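Local structure of 16S rRNA (adenine(1408)-N(1))-methyltransferase (Escherichia coli, 3P2E) at residues Ile29-Gly34 against Ile52-Val57; Lys41-Asp46 against Gly75-Val80; Ile115-Asp120 against Ala170-Ser175. The protein methylates the N1 position of adenine 1408 in the 16S rRNA of assembled 30S subunits, using S-adenosyl-L-methionine, and so confers resistance to many aminoglycosides. All blocks are in the same frame, centred on the assembly; numbering follows the deposited sequence.

The three contacts run from the core of the methyltransferase fold to its surface. Interaction 1 is buried, about 6 Å from the centre of the chain, and joins two parallel strands by backbone hydrogen bonds, isoleucine and leucine packing and a shared grip on the bound cofactor product. Interaction 2 takes the helix that connects those two strands and sets its C-terminal end against residues 75-80, which lead into strand 80-83, with one asparagine bond and small apolar contacts. Interaction 3 lies about 32 Å from interaction 2, centre to centre, on the opposite side of the chain's centre. There a cis-proline loop and a helix start meet another helix through proline packing, a serine bond and a water.

Interaction 1. Residues Ile29-Gly34 against Ile52-Val57; sequences IDLGTG and IGIDPV. With SAH (S-adenosyl-L-homocysteine), chain C.
I54 sends CD1 from its own strand back against CG2 of I29 at 3.6 Å, while its CG2 meets CD1 of L31 at 4.0 Å. Its two branches thus fill the hollow between these neighbours on one face of the sheet. The split follows from chi1 of -54°, which sets CG1 beside the backbone N and CG2 anti to it. I52 lies alongside I29 on that face. On the other face G53 presents no side chain, and T33 covers the dip, its CB 3.9 Å from G53 CA, and its OG1 donates a hydrogen bond to D30 OD2. The strands run parallel, 12° apart, joined by D30 N to I52 O and I54 N to D30 O, both nearly straight. At the strand ends, I54 O accepts T33 N at 2.9 Å and, weakly, G32 N. D55 OD1 takes G34 N at 2.9 Å, tilted 33° out of the carboxylate plane, and O3' of S-adenosyl-L-homocysteine at 2.7 Å; OD2 takes O2' at 2.8 Å and V57 N, closing an Asx turn. G32 O receives the ligand's amino N. This glycine-rich turn after one strand, with a ribose-binding acid after the next, is characteristic of the Rossmann-like methyltransferase cofactor site.

Interaction 2. Residues Lys41-Asp46 against Gly75-Val80; sequences KLAIND and GGLSNV
N79 reaches from the loop before strand 80-83 to the last turn of helix 37-44, where its amide meets A43. CB of N79 points toward the helix, and chi1 of 65° places CG between the backbone N and the carbonyl carbon. From there CG lies 3.9 Å from A43 CB, so the amide passes alongside the alanine methyl. OD1 also rests beside that methyl, 3.6 Å from A43 CB. The tip, ND2, makes the polar contact: it donates to A43 O at 3.1 Å with an N-H...O angle of 170°, and A43 O lies close to the amide plane of N79. The approach to the carbonyl is bent, with a C=O...N angle of 110°. A second donor, the backbone N of D46, reaches A43 O from the opposite face of its plane, so two bonds grip this oxygen where the helix finishes. ND2 has another acceptor in T49 O, at the start of strand 49-54; two acceptors, A43 O and T49 O, probably hold the amide's rotation, and the amide links the helix end to the strand that follows it.

The apolar part of the contact centres on the same A43 methyl. L77 CD1 comes to 3.8 Å from A43 CB. V80 CG2, placed beside its own backbone N, presses closer still, 3.2 Å from A43 CB, tighter than usual van der Waals contact. Y51 of strand 49-54 also touches A43 and N79. A43 CB is thus met by L77, N79 and V80 together. This is partly buried packing away from the cofactor site in a Rossmann-like fold: the connecting helix of the beta-alpha-beta unit 26-54 is joined at its C-terminal end to the loop entering the edge strand 80-83.

Interaction 3. Residues Ile115-Asp120 against Ala170-Ser175; sequences IKPNRD and AELSNS
P117 packs its ring against helix 166-175, in a loop-to-helix contact on the periphery of the Rossmann-like methyltransferase fold. A cis peptide bond precedes this proline, which stands between helices 108-115 and 119-126. In the apolar component P117 CG lies 3.8 Å from L172 CD1, the two side chains crossing at a slant, and L122 of helix 119-126 touches both residues. E171 crosses the ring at about a right angle, with its CB 3.9 Å from P117 CG, and its extended chain brings OE2 of E171 to 3.0 Å from P117 CD.

Close by, R119 contributes chiefly its aliphatic stem. CG and CD run past E171 O, and CD comes to 4.2 Å from N174 CB, the two side chains lying side by side with guanidinium and amide planes 81° apart. Its NH1 is 5.0 Å from E171 OE1, too far for a salt bridge.

Across the contact the polar links are one direct bond and one water bridge. A water donates to both K116 O and E171 OE2, tying loop to carboxylate. R119 O is hydrogen-bonded to S123 OG as well as to S175. S175 OG, turned beside its own backbone N by chi1 of -65°, donates to R119 O at 2.9 Å, lying in the carbonyl plane on a lone pair.

Interaction 1. Residues Ile29-Gly34 against Ile52-Val57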
ATOM      1  N   ILE A  29      -3.353   5.015   0.773  1.00 13.21           N
ATOM      2  CA  ILE A  29      -2.182   4.528   1.494  1.00 13.80           C
ATOM      3  C   ILE A  29      -1.755   3.177   0.926  1.00 13.67           C
ATOM      4  O   ILE A  29      -2.582   2.283   0.745  1.00 15.02           O
ATOM      5  CB  ILE A  29      -2.460   4.343   3.013  1.00 13.45           C
ATOM      6  CG1 ILE A  29      -2.642   5.708   3.686  1.00 13.28           C
ATOM      7  CG2 ILE A  29      -1.296   3.584   3.669  1.00 14.78           C
ATOM      8  CD1 ILE A  29      -2.940   5.635   5.187  1.00 14.62           C
ATOM      9  N   ASP A  30      -0.466   3.048   0.628  1.00 14.01           N
ATOM     10  CA  ASP A  30       0.091   1.798   0.126  1.00 14.31           C
ATOM     11  C   ASP A  30       1.084   1.352   1.195  1.00 15.13           C
ATOM     12  O   ASP A  30       2.145   1.965   1.367  1.00 15.50           O
ATOM     13  CB  ASP A  30       0.793   2.017  -1.218  1.00 12.11           C
ATOM     14  CG  ASP A  30       1.308   0.724  -1.826  1.00 15.16           C
ATOM     15  OD1 ASP A  30       0.580  -0.289  -1.767  1.00 14.72           O
ATOM     16  OD2 ASP A  30       2.437   0.722  -2.374  1.00 14.77           O
ATOM     17  N   LEU A  31       0.714   0.307   1.932  1.00 13.31           N
ATOM     18  CA  LEU A  31       1.537  -0.234   3.018  1.00 13.51           C
ATOM     19  C   LEU A  31       2.528  -1.273   2.494  1.00 12.49           C
ATOM     20  O   LEU A  31       2.143  -2.185   1.764  1.00 12.58           O
ATOM     21  CB  LEU A  31       0.624  -0.852   4.079  1.00 15.63           C
ATOM     22  CG  LEU A  31       1.271  -1.537   5.286  1.00 15.63           C
ATOM     23  CD1 LEU A  31       2.202  -0.572   6.013  1.00 15.63           C
ATOM     24  CD2 LEU A  31       0.175  -2.033   6.210  1.00 15.63           C
ATOM     25  N   GLY A  32       3.795  -1.142   2.890  1.00 13.83           N
ATOM     26  CA  GLY A  32       4.831  -2.044   2.406  1.00 13.08           C
ATOM     27  C   GLY A  32       5.058  -1.681   0.950  1.00 14.84           C
ATOM     28  O   GLY A  32       5.204  -2.541   0.084  1.00 13.75           O
ATOM     29  N   THR A  33       5.107  -0.377   0.691  1.00 13.19           N
ATOM     30  CA  THR A  33       5.240   0.156  -0.664  1.00 13.16           C
ATOM     31  C   THR A  33       6.492  -0.232  -1.457  1.00 11.92           C
ATOM     32  O   THR A  33       6.492  -0.173  -2.686  1.00 13.98           O
ATOM     33  CB  THR A  33       5.095   1.698  -0.640  1.00 14.56           C
ATOM     34  OG1 THR A  33       4.652   2.156  -1.924  1.00 14.35           O
ATOM     35  CG2 THR A  33       6.419   2.369  -0.284  1.00 14.26           C
ATOM     36  N   GLY A  34       7.556  -0.623  -0.767  1.00 13.69           N
ATOM     37  CA  GLY A  34       8.757  -1.021  -1.478  1.00 13.53           C
ATOM     38  C   GLY A  34       9.577   0.120  -2.054  1.00 13.49           C
ATOM     39  O   GLY A  34       9.855   1.101  -1.358  1.00 13.51           O
ATOM     40  N   ILE A  52       0.230   8.061  -0.167  1.00 14.51           N
ATOM     41  CA  ILE A  52       1.111   7.849   0.969  1.00 14.04           C
ATOM     42  C   ILE A  52       1.669   6.439   0.921  1.00 15.18           C
ATOM     43  O   ILE A  52       0.928   5.468   1.073  1.00 13.65           O
ATOM     44  CB  ILE A  52       0.351   8.031   2.294  1.00 15.13           C
ATOM     45  CG1 ILE A  52      -0.264   9.433   2.340  1.00 17.36           C
ATOM     46  CG2 ILE A  52       1.297   7.822   3.481  1.00 14.78           C
ATOM     47  CD1 ILE A  52      -1.135   9.680   3.562  1.00 16.79           C
ATOM     48  N   GLY A  53       2.975   6.336   0.697  1.00 14.68           N
ATOM     49  CA  GLY A  53       3.625   5.039   0.638  1.00 15.11           C
ATOM     50  C   GLY A  53       4.406   4.817   1.915  1.00 13.66           C
ATOM     51  O   GLY A  53       5.263   5.624   2.269  1.00 14.00           O
ATOM     52  N   ILE A  54       4.117   3.710   2.592  1.00 12.90           N
ATOM     53  CA  ILE A  54       4.754   3.370   3.861  1.00 13.45           C
ATOM     54  C   ILE A  54       5.670   2.148   3.756  1.00 13.43           C
ATOM     55  O   ILE A  54       5.288   1.127   3.187  1.00 13.39           O
ATOM     56  CB  ILE A  54       3.687   3.038   4.927  1.00 16.16           C
ATOM     57  CG1 ILE A  54       2.679   4.182   5.047  1.00 15.59           C
ATOM     58  CG2 ILE A  54       4.354   2.774   6.270  1.00 15.54           C
ATOM     59  CD1 ILE A  54       1.503   3.853   5.957  1.00 18.94           C
ATOM     60  N   ASP A  55       6.877   2.262   4.302  1.00 12.79           N
ATOM     61  CA  ASP A  55       7.817   1.144   4.317  1.00 13.43           C
ATOM     62  C   ASP A  55       8.896   1.406   5.363  1.00 13.10           C
ATOM     63  O   ASP A  55       9.368   2.528   5.508  1.00 14.33           O
ATOM     64  CB  ASP A  55       8.488   0.950   2.957  1.00 14.73           C
ATOM     65  CG  ASP A  55       8.965  -0.478   2.750  1.00 16.33           C
ATOM     66  OD1 ASP A  55       8.363  -1.184   1.922  1.00 14.92           O
ATOM     67  OD2 ASP A  55       9.929  -0.901   3.426  1.00 17.75           O
ATOM     68  N   PRO A  56       9.288   0.370   6.114  1.00 14.86           N
ATOM     69  CA  PRO A  56      10.320   0.532   7.140  1.00 15.60           C
ATOM     70  C   PRO A  56      11.736   0.624   6.570  1.00 15.98           C
ATOM     71  O   PRO A  56      12.667   1.004   7.280  1.00 19.12           O
ATOM     72  CB  PRO A  56      10.128  -0.702   8.020  1.00 17.35           C
ATOM     73  CG  PRO A  56       9.640  -1.731   7.041  1.00 15.34           C
ATOM     74  CD  PRO A  56       8.645  -0.953   6.216  1.00 16.40           C
ATOM     75  N   VAL A  57      11.895   0.274   5.297  1.00 14.19           N
ATOM     76  CA  VAL A  57      13.205   0.326   4.647  1.00 14.13           C
ATOM     77  C   VAL A  57      13.336   1.609   3.836  1.00 14.11           C
ATOM     78  O   VAL A  57      12.909   1.681   2.685  1.00 15.74           O
ATOM     79  CB  VAL A  57      13.414  -0.894   3.724  1.00 15.48           C
ATOM     80  CG1 VAL A  57      14.766  -0.796   3.018  1.00 16.43           C
ATOM     81  CG2 VAL A  57      13.325  -2.179   4.547  1.00 16.27           C
TER
HETATM   82  N   SAH C6732       4.585  -3.371  -2.559  1.00 14.04           N
HETATM   83  CA  SAH C6732       5.858  -3.655  -2.971  1.00 14.61           C
HETATM   84  CB  SAH C6732       6.426  -4.823  -2.159  1.00 16.50           C
HETATM   85  CG  SAH C6732       7.913  -5.016  -2.134  1.00 15.03           C
HETATM   86  SD  SAH C6732       8.544  -6.363  -1.188  1.00 18.09           S
HETATM   87  C   SAH C6732       5.859  -3.867  -4.547  1.00 17.03           C
HETATM   88  O   SAH C6732       6.917  -3.564  -4.908  1.00 18.93           O
HETATM   89  OXT SAH C6732       4.976  -4.259  -5.167  1.00 15.88           O
HETATM   90  C5' SAH C6732       7.802  -6.431   0.448  1.00 15.92           C
HETATM   91  C4' SAH C6732       7.949  -4.989   1.122  1.00 18.07           C
HETATM   92  O4' SAH C6732       7.191  -5.147   2.329  1.00 19.53           O
HETATM   93  C3' SAH C6732       9.361  -4.593   1.505  1.00 15.96           C
HETATM   94  O3' SAH C6732       9.718  -3.306   0.910  1.00 18.26           O
HETATM   95  C2' SAH C6732       9.359  -4.617   3.078  1.00 17.56           C
HETATM   96  O2' SAH C6732      10.201  -3.682   3.716  1.00 14.87           O
HETATM   97  C1' SAH C6732       7.863  -4.408   3.396  1.00 17.48           C
HETATM   98  N9  SAH C6732       7.434  -4.965   4.740  1.00 17.73           N
HETATM   99  C8  SAH C6732       7.717  -6.239   5.252  1.00 19.19           C
HETATM  100  N7  SAH C6732       7.254  -6.411   6.478  1.00 20.46           N
HETATM  101  C5  SAH C6732       6.633  -5.144   6.743  1.00 19.57           C
HETATM  102  C6  SAH C6732       5.958  -4.762   7.953  1.00 20.15           C
HETATM  103  N6  SAH C6732       5.836  -5.599   9.010  1.00 20.59           N
HETATM  104  N1  SAH C6732       5.451  -3.474   7.934  1.00 19.38           N
HETATM  105  C2  SAH C6732       5.581  -2.616   6.836  1.00 16.59           C
HETATM  106  N3  SAH C6732       6.238  -2.997   5.669  1.00 16.65           N
HETATM  107  C4  SAH C6732       6.731  -4.278   5.718  1.00 18.29           C
HETATM  108  O   HOH W   1      11.415   0.485   0.785  1.00 18.73           O

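Interaction 2. Residues Lys41-Asp46 against Gly75-Val80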
ATOM      1  N   LYS A  41       3.609   5.635 -10.150  1.00 16.46           N
ATOM      2  CA  LYS A  41       2.756   5.478 -11.324  1.00 16.52           C
ATOM      3  C   LYS A  41       1.313   5.839 -11.002  1.00 16.48           C
ATOM      4  O   LYS A  41       0.635   6.475 -11.806  1.00 17.75           O
ATOM      5  CB  LYS A  41       2.823   4.044 -11.862  1.00 21.38           C
ATOM      6  CG  LYS A  41       1.971   3.826 -13.110  1.00 24.36           C
ATOM      7  CD  LYS A  41       2.155   2.430 -13.690  1.00 28.32           C
ATOM      8  CE  LYS A  41       1.321   2.249 -14.949  1.00 28.88           C
ATOM      9  NZ  LYS A  41       1.488   0.897 -15.546  1.00 32.06           N
ATOM     10  N   LEU A  42       0.833   5.433  -9.831  1.00 18.25           N
ATOM     11  CA  LEU A  42      -0.539   5.761  -9.448  1.00 18.57           C
ATOM     12  C   LEU A  42      -0.703   7.272  -9.349  1.00 19.28           C
ATOM     13  O   LEU A  42      -1.684   7.843  -9.836  1.00 19.09           O
ATOM     14  CB  LEU A  42      -0.884   5.150  -8.091  1.00 17.03           C
ATOM     15  CG  LEU A  42      -0.987   3.629  -8.018  1.00 19.52           C
ATOM     16  CD1 LEU A  42      -1.354   3.218  -6.594  1.00 21.14           C
ATOM     17  CD2 LEU A  42      -2.035   3.139  -9.002  1.00 22.52           C
ATOM     18  N   ALA A  43       0.274   7.909  -8.715  1.00 14.92           N
ATOM     19  CA  ALA A  43       0.264   9.349  -8.500  1.00 15.81           C
ATOM     20  C   ALA A  43       0.346  10.150  -9.788  1.00 17.07           C
ATOM     21  O   ALA A  43      -0.339  11.160  -9.939  1.00 16.56           O
ATOM     22  CB  ALA A  43       1.406   9.735  -7.582  1.00 18.97           C
ATOM     23  N   ILE A  44       1.188   9.710 -10.713  1.00 17.11           N
ATOM     24  CA  ILE A  44       1.331  10.421 -11.975  1.00 19.35           C
ATOM     25  C   ILE A  44       0.031  10.360 -12.785  1.00 19.17           C
ATOM     26  O   ILE A  44      -0.249  11.252 -13.583  1.00 19.97           O
ATOM     27  CB  ILE A  44       2.525   9.839 -12.795  1.00 25.85           C
ATOM     28  CG1 ILE A  44       2.843  10.731 -14.001  1.00 31.54           C
ATOM     29  CG2 ILE A  44       2.209   8.422 -13.239  1.00 26.35           C
ATOM     30  CD1 ILE A  44       1.965  10.494 -15.217  1.00 34.59           C
ATOM     31  N   ASN A  45      -0.775   9.326 -12.567  1.00 18.12           N
ATOM     32  CA  ASN A  45      -2.024   9.193 -13.313  1.00 17.96           C
ATOM     33  C   ASN A  45      -3.272   9.748 -12.628  1.00 17.07           C
ATOM     34  O   ASN A  45      -4.358   9.696 -13.197  1.00 16.73           O
ATOM     35  CB  ASN A  45      -2.256   7.725 -13.694  1.00 23.60           C
ATOM     36  CG  ASN A  45      -1.237   7.218 -14.699  1.00 26.37           C
ATOM     37  OD1 ASN A  45      -0.420   6.347 -14.393  1.00 31.58           O
ATOM     38  ND2 ASN A  45      -1.274   7.772 -15.903  1.00 25.83           N
ATOM     39  N   ASP A  46      -3.129  10.287 -11.421  1.00 16.88           N
ATOM     40  CA  ASP A  46      -4.282  10.832 -10.701  1.00 17.76           C
ATOM     41  C   ASP A  46      -3.842  11.935  -9.747  1.00 18.64           C
ATOM     42  O   ASP A  46      -3.411  11.670  -8.627  1.00 18.19           O
ATOM     43  CB  ASP A  46      -4.994   9.699  -9.951  1.00 18.86           C
ATOM     44  CG  ASP A  46      -6.105  10.192  -9.045  1.00 20.19           C
ATOM     45  OD1 ASP A  46      -6.600  11.319  -9.235  1.00 22.14           O
ATOM     46  OD2 ASP A  46      -6.493   9.433  -8.134  1.00 27.31           O
ATOM     47  N   GLY A  75      10.086  15.330 -13.446  1.00 31.95           N
ATOM     48  CA  GLY A  75       9.584  14.117 -12.823  1.00 30.38           C
ATOM     49  C   GLY A  75       9.077  14.307 -11.409  1.00 28.48           C
ATOM     50  O   GLY A  75       8.613  13.357 -10.775  1.00 27.33           O
ATOM     51  N   GLY A  76       9.169  15.533 -10.907  1.00 23.50           N
ATOM     52  CA  GLY A  76       8.704  15.810  -9.562  1.00 22.51           C
ATOM     53  C   GLY A  76       7.199  15.649  -9.456  1.00 22.32           C
ATOM     54  O   GLY A  76       6.479  15.811 -10.443  1.00 23.22           O
ATOM     55  N   LEU A  77       6.726  15.314  -8.262  1.00 22.10           N
ATOM     56  CA  LEU A  77       5.297  15.145  -8.012  1.00 22.49           C
ATOM     57  C   LEU A  77       4.951  15.866  -6.720  1.00 22.64           C
ATOM     58  O   LEU A  77       5.779  15.966  -5.816  1.00 23.19           O
ATOM     59  CB  LEU A  77       4.934  13.661  -7.878  1.00 20.98           C
ATOM     60  CG  LEU A  77       5.072  12.773  -9.118  1.00 19.96           C
ATOM     61  CD1 LEU A  77       4.697  11.341  -8.754  1.00 20.39           C
ATOM     62  CD2 LEU A  77       4.176  13.292 -10.238  1.00 21.27           C
ATOM     63  N   SER A  78       3.726  16.370  -6.631  1.00 22.25           N
ATOM     64  CA  SER A  78       3.298  17.084  -5.436  1.00 22.91           C
ATOM     65  C   SER A  78       2.269  16.287  -4.648  1.00 21.24           C
ATOM     66  O   SER A  78       1.806  16.738  -3.601  1.00 23.41           O
ATOM     67  CB  SER A  78       2.692  18.439  -5.819  1.00 31.84           C
ATOM     68  OG  SER A  78       3.617  19.231  -6.541  1.00 37.13           O
ATOM     69  N   ASN A  79       1.924  15.099  -5.136  1.00 19.09           N
ATOM     70  CA  ASN A  79       0.916  14.281  -4.472  1.00 18.51           C
ATOM     71  C   ASN A  79       1.412  12.942  -3.930  1.00 17.96           C
ATOM     72  O   ASN A  79       0.669  11.958  -3.908  1.00 18.11           O
ATOM     73  CB  ASN A  79      -0.277  14.065  -5.418  1.00 16.96           C
ATOM     74  CG  ASN A  79       0.078  13.263  -6.663  1.00 17.98           C
ATOM     75  OD1 ASN A  79       1.195  13.345  -7.183  1.00 16.49           O
ATOM     76  ND2 ASN A  79      -0.891  12.503  -7.167  1.00 16.04           N
ATOM     77  N   VAL A  80       2.664  12.916  -3.480  1.00 18.30           N
ATOM     78  CA  VAL A  80       3.255  11.699  -2.927  1.00 16.87           C
ATOM     79  C   VAL A  80       4.124  12.003  -1.714  1.00 17.47           C
ATOM     80  O   VAL A  80       4.846  12.996  -1.689  1.00 16.68           O
ATOM     81  CB  VAL A  80       4.160  10.975  -3.966  1.00 16.14           C
ATOM     82  CG1 VAL A  80       4.756   9.706  -3.354  1.00 16.29           C
ATOM     83  CG2 VAL A  80       3.366  10.643  -5.204  1.00 18.51           C
TER

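Interaction 3. Residues Ile115-Asp120 against Ala170-Ser175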
ATOM      1  N   ILE A 115      -1.884 -13.088   5.246  1.00 16.05           N
ATOM      2  CA  ILE A 115      -2.308 -14.467   4.994  1.00 18.62           C
ATOM      3  C   ILE A 115      -2.782 -15.312   6.175  1.00 19.66           C
ATOM      4  O   ILE A 115      -3.693 -16.133   6.018  1.00 20.59           O
ATOM      5  CB  ILE A 115      -1.189 -15.260   4.274  1.00 25.02           C
ATOM      6  CG1 ILE A 115      -0.741 -14.508   3.020  1.00 27.17           C
ATOM      7  CG2 ILE A 115      -1.689 -16.648   3.893  1.00 28.08           C
ATOM      8  CD1 ILE A 115      -1.855 -14.165   2.084  1.00 29.22           C
ATOM      9  N   LYS A 116      -2.179 -15.127   7.346  1.00 21.78           N
ATOM     10  CA  LYS A 116      -2.545 -15.926   8.516  1.00 22.67           C
ATOM     11  C   LYS A 116      -4.043 -15.935   8.834  1.00 22.55           C
ATOM     12  O   LYS A 116      -4.666 -16.997   8.868  1.00 23.71           O
ATOM     13  CB  LYS A 116      -1.741 -15.474   9.742  1.00 31.06           C
ATOM     14  CG  LYS A 116      -1.857 -16.415  10.934  1.00 35.72           C
ATOM     15  CD  LYS A 116      -0.847 -16.071  12.021  1.00 40.41           C
ATOM     16  CE  LYS A 116      -1.139 -14.726  12.670  1.00 42.47           C
ATOM     17  NZ  LYS A 116      -2.401 -14.748  13.462  1.00 45.49           N
ATOM     18  N   PRO A 117      -4.640 -14.764   9.101  1.00 20.45           N
ATOM     19  CA  PRO A 117      -4.054 -13.421   9.146  1.00 19.73           C
ATOM     20  C   PRO A 117      -3.797 -13.043  10.601  1.00 19.86           C
ATOM     21  O   PRO A 117      -4.234 -13.744  11.514  1.00 18.64           O
ATOM     22  CB  PRO A 117      -5.148 -12.564   8.537  1.00 20.50           C
ATOM     23  CG  PRO A 117      -6.375 -13.182   9.153  1.00 19.62           C
ATOM     24  CD  PRO A 117      -6.111 -14.677   9.027  1.00 22.14           C
ATOM     25  N   ASN A 118      -3.092 -11.938  10.812  1.00 17.17           N
ATOM     26  CA  ASN A 118      -2.810 -11.452  12.159  1.00 17.00           C
ATOM     27  C   ASN A 118      -3.898 -10.410  12.407  1.00 18.69           C
ATOM     28  O   ASN A 118      -3.839  -9.304  11.865  1.00 18.12           O
ATOM     29  CB  ASN A 118      -1.426 -10.798  12.199  1.00 17.92           C
ATOM     30  CG  ASN A 118      -0.994 -10.420  13.602  1.00 18.29           C
ATOM     31  OD1 ASN A 118      -1.725  -9.756  14.335  1.00 18.47           O
ATOM     32  ND2 ASN A 118       0.209 -10.835  13.978  1.00 18.24           N
ATOM     33  N   ARG A 119      -4.893 -10.761  13.217  1.00 16.17           N
ATOM     34  CA  ARG A 119      -6.002  -9.849  13.479  1.00 17.24           C
ATOM     35  C   ARG A 119      -5.624  -8.514  14.107  1.00 16.62           C
ATOM     36  O   ARG A 119      -6.116  -7.468  13.684  1.00 15.98           O
ATOM     37  CB  ARG A 119      -7.068 -10.538  14.335  1.00 29.62           C
ATOM     38  CG  ARG A 119      -7.779 -11.683  13.621  1.00 34.74           C
ATOM     39  CD  ARG A 119      -9.008 -12.137  14.392  1.00 40.78           C
ATOM     40  NE  ARG A 119      -8.676 -12.618  15.730  1.00 44.64           N
ATOM     41  CZ  ARG A 119      -8.011 -13.740  15.979  1.00 46.48           C
ATOM     42  NH1 ARG A 119      -7.602 -14.508  14.978  1.00 49.54           N
ATOM     43  NH2 ARG A 119      -7.752 -14.094  17.231  1.00 48.14           N
ATOM     44  N   ASP A 120      -4.749  -8.539  15.107  1.00 15.98           N
ATOM     45  CA  ASP A 120      -4.348  -7.305  15.771  1.00 16.94           C
ATOM     46  C   ASP A 120      -3.660  -6.347  14.804  1.00 15.99           C
ATOM     47  O   ASP A 120      -3.987  -5.161  14.762  1.00 16.67           O
ATOM     48  CB  ASP A 120      -3.429  -7.609  16.956  1.00 18.85           C
ATOM     49  CG  ASP A 120      -3.008  -6.359  17.705  1.00 20.29           C
ATOM     50  OD1 ASP A 120      -3.893  -5.583  18.134  1.00 21.53           O
ATOM     51  OD2 ASP A 120      -1.790  -6.148  17.875  1.00 19.84           O
ATOM     52  N   ALA A 170     -14.281 -14.199   8.147  1.00 21.30           N
ATOM     53  CA  ALA A 170     -14.657 -13.799   9.497  1.00 20.50           C
ATOM     54  C   ALA A 170     -13.505 -13.125  10.224  1.00 20.90           C
ATOM     55  O   ALA A 170     -13.701 -12.141  10.935  1.00 19.17           O
ATOM     56  CB  ALA A 170     -15.131 -15.012  10.290  1.00 23.59           C
ATOM     57  N   GLU A 171     -12.305 -13.669  10.052  1.00 19.41           N
ATOM     58  CA  GLU A 171     -11.119 -13.112  10.690  1.00 20.50           C
ATOM     59  C   GLU A 171     -10.861 -11.698  10.192  1.00 18.61           C
ATOM     60  O   GLU A 171     -10.577 -10.796  10.984  1.00 17.56           O
ATOM     61  CB  GLU A 171      -9.915 -14.017  10.421  1.00 25.52           C
ATOM     62  CG  GLU A 171     -10.002 -15.331  11.186  1.00 28.45           C
ATOM     63  CD  GLU A 171      -9.150 -16.438  10.591  1.00 32.53           C
ATOM     64  OE1 GLU A 171      -9.012 -17.488  11.250  1.00 35.21           O
ATOM     65  OE2 GLU A 171      -8.632 -16.269   9.467  1.00 34.89           O
ATOM     66  N   LEU A 172     -10.961 -11.493   8.883  1.00 20.14           N
ATOM     67  CA  LEU A 172     -10.748 -10.157   8.342  1.00 18.36           C
ATOM     68  C   LEU A 172     -11.850  -9.228   8.831  1.00 19.81           C
ATOM     69  O   LEU A 172     -11.588  -8.089   9.219  1.00 18.92           O
ATOM     70  CB  LEU A 172     -10.714 -10.185   6.810  1.00 19.28           C
ATOM     71  CG  LEU A 172      -9.318 -10.033   6.196  1.00 18.93           C
ATOM     72  CD1 LEU A 172      -8.413 -11.158   6.677  1.00 19.97           C
ATOM     73  CD2 LEU A 172      -9.420 -10.033   4.674  1.00 18.63           C
ATOM     74  N   SER A 173     -13.085  -9.718   8.825  1.00 16.72           N
ATOM     75  CA  SER A 173     -14.207  -8.907   9.281  1.00 18.02           C
ATOM     76  C   SER A 173     -13.976  -8.422  10.709  1.00 18.19           C
ATOM     77  O   SER A 173     -14.285  -7.272  11.044  1.00 17.36           O
ATOM     78  CB  SER A 173     -15.509  -9.706   9.215  1.00 24.23           C
ATOM     79  OG  SER A 173     -16.590  -8.915   9.671  1.00 27.37           O
ATOM     80  N   ASN A 174     -13.422  -9.295  11.546  1.00 22.05           N
ATOM     81  CA  ASN A 174     -13.147  -8.944  12.935  1.00 24.53           C
ATOM     82  C   ASN A 174     -12.127  -7.813  13.038  1.00 24.02           C
ATOM     83  O   ASN A 174     -12.114  -7.069  14.021  1.00 25.39           O
ATOM     84  CB  ASN A 174     -12.630 -10.162  13.706  1.00 48.34           C
ATOM     85  CG  ASN A 174     -13.678 -11.247  13.853  1.00 52.90           C
ATOM     86  OD1 ASN A 174     -14.804 -10.985  14.278  1.00 57.40           O
ATOM     87  ND2 ASN A 174     -13.309 -12.477  13.512  1.00 55.38           N
ATOM     88  N   SER A 175     -11.276  -7.689  12.022  1.00 20.49           N
ATOM     89  CA  SER A 175     -10.253  -6.650  11.997  1.00 20.76           C
ATOM     90  C   SER A 175     -10.736  -5.376  11.318  1.00 20.46           C
ATOM     91  O   SER A 175     -10.015  -4.376  11.281  1.00 21.88           O
ATOM     92  CB  SER A 175      -8.996  -7.156  11.283  1.00 21.27           C
ATOM     93  OG  SER A 175      -8.401  -8.222  12.000  1.00 26.94           O
TER
HETATM   94  O   HOH W   2      -7.570 -18.236   8.150  1.00 33.91           O